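Local atomic coordinates of mitotic checkpoint control protein kinase BUB1 (Drosophila melanogaster, PDB entry 6JKK), a protein that probably acts as an ATP-binding protein kinase of the mitotic checkpoint at the kinetochore, the part here being its kinase domain. Residues H102-S107 / M176-A181. Residues are numbered along the deposited sequence; the frame is centred on the assembly and turned at random.
Sequences HSRLTS and MGIIHA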
ATOM      1  N   HIS A 102       3.433  -1.550  13.604  1.00 12.55           N
ATOM      2  CA  HIS A 102       4.727  -1.178  14.163  1.00 13.37           C
ATOM      3  C   HIS A 102       5.016  -1.893  15.483  1.00 18.14           C
ATOM      4  O   HIS A 102       6.166  -2.006  15.903  1.00 20.16           O
ATOM      5  CB  HIS A 102       4.870   0.350  14.242  1.00 21.30           C
ATOM      6  CG  HIS A 102       5.057   0.983  12.897  1.00 20.02           C
ATOM      7  ND1 HIS A 102       6.297   1.145  12.315  1.00 19.52           N
ATOM      8  CD2 HIS A 102       4.156   1.440  11.993  1.00 17.23           C
ATOM      9  CE1 HIS A 102       6.153   1.689  11.118  1.00 16.43           C
ATOM     10  NE2 HIS A 102       4.863   1.882  10.901  1.00 15.85           N
ATOM     11  N   SER A 103       3.971  -2.425  16.107  1.00 15.57           N
ATOM     12  CA  SER A 103       4.151  -3.236  17.302  1.00 16.05           C
ATOM     13  C   SER A 103       4.637  -4.647  16.931  1.00 14.59           C
ATOM     14  O   SER A 103       5.387  -5.286  17.690  1.00 17.17           O
ATOM     15  CB  SER A 103       2.826  -3.308  18.064  1.00 21.94           C
ATOM     16  OG  SER A 103       3.005  -3.828  19.365  1.00 36.68           O
ATOM     17  N   ARG A 104       4.221  -5.135  15.767  1.00 14.62           N
ATOM     18  CA  ARG A 104       4.480  -6.535  15.408  1.00 21.94           C
ATOM     19  C   ARG A 104       5.750  -6.722  14.593  1.00 24.21           C
ATOM     20  O   ARG A 104       6.266  -7.836  14.492  1.00 26.81           O
ATOM     21  CB  ARG A 104       3.282  -7.136  14.664  1.00 22.01           C
ATOM     22  CG  ARG A 104       2.009  -7.186  15.492  1.00 27.12           C
ATOM     23  CD  ARG A 104       0.828  -7.694  14.680  1.00 21.88           C
ATOM     24  NE  ARG A 104      -0.420  -7.479  15.406  1.00 19.09           N
ATOM     25  CZ  ARG A 104      -1.626  -7.739  14.915  1.00 19.85           C
ATOM     26  NH1 ARG A 104      -1.747  -8.241  13.697  1.00 19.31           N
ATOM     27  NH2 ARG A 104      -2.709  -7.499  15.643  1.00 24.77           N
ATOM     28  N   LEU A 105       6.241  -5.629  14.012  1.00 18.17           N
ATOM     29  CA  LEU A 105       7.462  -5.646  13.205  1.00 23.37           C
ATOM     30  C   LEU A 105       8.642  -6.158  14.013  1.00 33.78           C
ATOM     31  O   LEU A 105       8.763  -5.841  15.193  1.00 37.52           O
ATOM     32  CB  LEU A 105       7.788  -4.232  12.714  1.00 28.55           C
ATOM     33  CG  LEU A 105       7.174  -3.754  11.405  1.00 29.57           C
ATOM     34  CD1 LEU A 105       7.533  -2.305  11.145  1.00 40.04           C
ATOM     35  CD2 LEU A 105       7.676  -4.620  10.280  1.00 31.40           C
ATOM     36  N   THR A 106       9.505  -6.949  13.380  1.00 41.18           N
ATOM     37  CA  THR A 106      10.794  -7.299  13.975  1.00 46.61           C
ATOM     38  C   THR A 106      11.976  -6.889  13.083  1.00 49.71           C
ATOM     39  O   THR A 106      13.027  -6.470  13.578  1.00 54.05           O
ATOM     40  CB  THR A 106      10.883  -8.796  14.354  1.00 45.69           C
ATOM     41  OG1 THR A 106      10.134  -9.581  13.421  1.00 43.85           O
ATOM     42  CG2 THR A 106      10.320  -9.027  15.750  1.00 52.86           C
ATOM     43  N   SER A 107      11.789  -6.986  11.771  1.00 38.39           N
ATOM     44  CA  SER A 107      12.861  -6.691  10.822  1.00 40.77           C
ATOM     45  C   SER A 107      13.240  -5.212  10.796  1.00 37.68           C
ATOM     46  O   SER A 107      12.383  -4.349  10.599  1.00 41.27           O
ATOM     47  CB  SER A 107      12.456  -7.145   9.417  1.00 47.42           C
ATOM     48  OG  SER A 107      13.480  -6.878   8.475  1.00 52.96           O
ATOM     49  N   MET A 176       2.462 -10.790   9.587  1.00 15.16           N
ATOM     50  CA  MET A 176       1.983 -10.132  10.796  1.00 18.29           C
ATOM     51  C   MET A 176       0.461 -10.248  10.934  1.00 22.08           C
ATOM     52  O   MET A 176      -0.121  -9.729  11.888  1.00 22.33           O
ATOM     53  CB  MET A 176       2.402  -8.655  10.797  1.00 20.91           C
ATOM     54  CG  MET A 176       3.904  -8.432  11.007  1.00 25.74           C
ATOM     55  SD  MET A 176       4.390  -6.691  11.121  1.00 26.95           S
ATOM     56  CE  MET A 176       4.432  -6.214   9.386  1.00 27.34           C
ATOM     57  N   GLY A 177      -0.184 -10.927   9.985  1.00 22.14           N
ATOM     58  CA  GLY A 177      -1.621 -11.158  10.061  1.00 20.12           C
ATOM     59  C   GLY A 177      -2.465  -9.956   9.674  1.00 21.08           C
ATOM     60  O   GLY A 177      -3.611  -9.811  10.116  1.00 20.59           O
ATOM     61  N   ILE A 178      -1.904  -9.091   8.834  1.00 14.38           N
ATOM     62  CA  ILE A 178      -2.622  -7.904   8.379  1.00 11.82           C
ATOM     63  C   ILE A 178      -2.862  -7.944   6.867  1.00 15.71           C
ATOM     64  O   ILE A 178      -1.942  -8.230   6.095  1.00 17.04           O
ATOM     65  CB  ILE A 178      -1.850  -6.612   8.750  1.00 17.96           C
ATOM     66  CG1 ILE A 178      -1.604  -6.554  10.264  1.00 17.01           C
ATOM     67  CG2 ILE A 178      -2.602  -5.359   8.259  1.00 13.78           C
ATOM     68  CD1 ILE A 178      -2.788  -6.014  11.052  1.00 20.14           C
ATOM     69  N   ILE A 179      -4.104  -7.682   6.457  1.00 13.36           N
ATOM     70  CA  ILE A 179      -4.434  -7.521   5.044  1.00 15.11           C
ATOM     71  C   ILE A 179      -4.628  -6.029   4.795  1.00 13.90           C
ATOM     72  O   ILE A 179      -5.449  -5.396   5.454  1.00 17.73           O
ATOM     73  CB  ILE A 179      -5.712  -8.302   4.670  1.00 18.27           C
ATOM     74  CG1 ILE A 179      -5.519  -9.791   4.974  1.00 18.11           C
ATOM     75  CG2 ILE A 179      -6.049  -8.115   3.189  1.00 17.46           C
ATOM     76  CD1 ILE A 179      -6.808 -10.601   5.012  1.00 24.82           C
ATOM     77  N   HIS A 180      -3.850  -5.459   3.876  1.00 16.05           N
ATOM     78  CA  HIS A 180      -3.947  -4.025   3.608  1.00 18.78           C
ATOM     79  C   HIS A 180      -5.337  -3.681   3.072  1.00 16.56           C
ATOM     80  O   HIS A 180      -5.952  -2.692   3.489  1.00 18.41           O
ATOM     81  CB  HIS A 180      -2.860  -3.576   2.625  1.00 18.30           C
ATOM     82  CG  HIS A 180      -2.916  -2.116   2.301  1.00 12.88           C
ATOM     83  ND1 HIS A 180      -3.819  -1.589   1.403  1.00 17.56           N
ATOM     84  CD2 HIS A 180      -2.198  -1.070   2.773  1.00 11.57           C
ATOM     85  CE1 HIS A 180      -3.653  -0.280   1.333  1.00 16.74           C
ATOM     86  NE2 HIS A 180      -2.672   0.060   2.150  1.00 13.15           N
ATOM     87  N   ALA A 181      -5.801  -4.506   2.132  1.00 14.19           N
ATOM     88  CA  ALA A 181      -7.168  -4.478   1.604  1.00 16.75           C
ATOM     89  C   ALA A 181      -7.487  -3.357   0.602  1.00 17.82           C
ATOM     90  O   ALA A 181      -8.596  -3.298   0.078  1.00 19.41           O
ATOM     91  CB  ALA A 181      -8.213  -4.534   2.744  1.00 18.77           C
TER
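Met176 lays its thioether against the end of helix 92-104, its SD 3.7 Å from Arg104 CB and 3.6 Å from Leu105 N, just where the chain leaves helical geometry. A bend at the last torsion (chi3 -80°) carries CE to Leu105, whose CD2 lies 3.7 Å away; a flexible, unbranched methionine suits this uneven surface of backbone atoms, a methylene and a methyl. Arg104 runs past the other end of the same residue. Its chain, extended from CG to NE, sends NH1 to the carbonyl oxygen Met176 O at 2.9 Å, a bond moderately bent at the hydrogen (143°), with the oxygen near the guanidinium edge but 16° out of its plane. That carbonyl sits at the C-terminal end of helix 156-175, and Gly177 follows with positive phi in a Schellman motif, a conformation that glycine adopts readily. Beyond the turn, Ile178 crosses the arginine at about a right angle, packing its CD1 3.6 Å from Arg104 NH1. On NH2 the guanidinium carries salt bridges to Asp213 and Glu100. With alanine at Arg104, Asp213 and Glu100 are likely to lose their shared positive partner, and Met176 O this donor. In the kinase fold the contact ties the C-terminal end of the helix corresponding to αC to the turn between helix 156-175 and strand 178-179, which leads into the catalytic loop, with His180 at the HRD histidine position. Its chemistry, a soft apolar seam beside a guanidinium held by one hydrogen bond and two salt bridges, implies a junction between the lobes in which charge probably fixes the arginine's direction while methionine fits itself to the helix end.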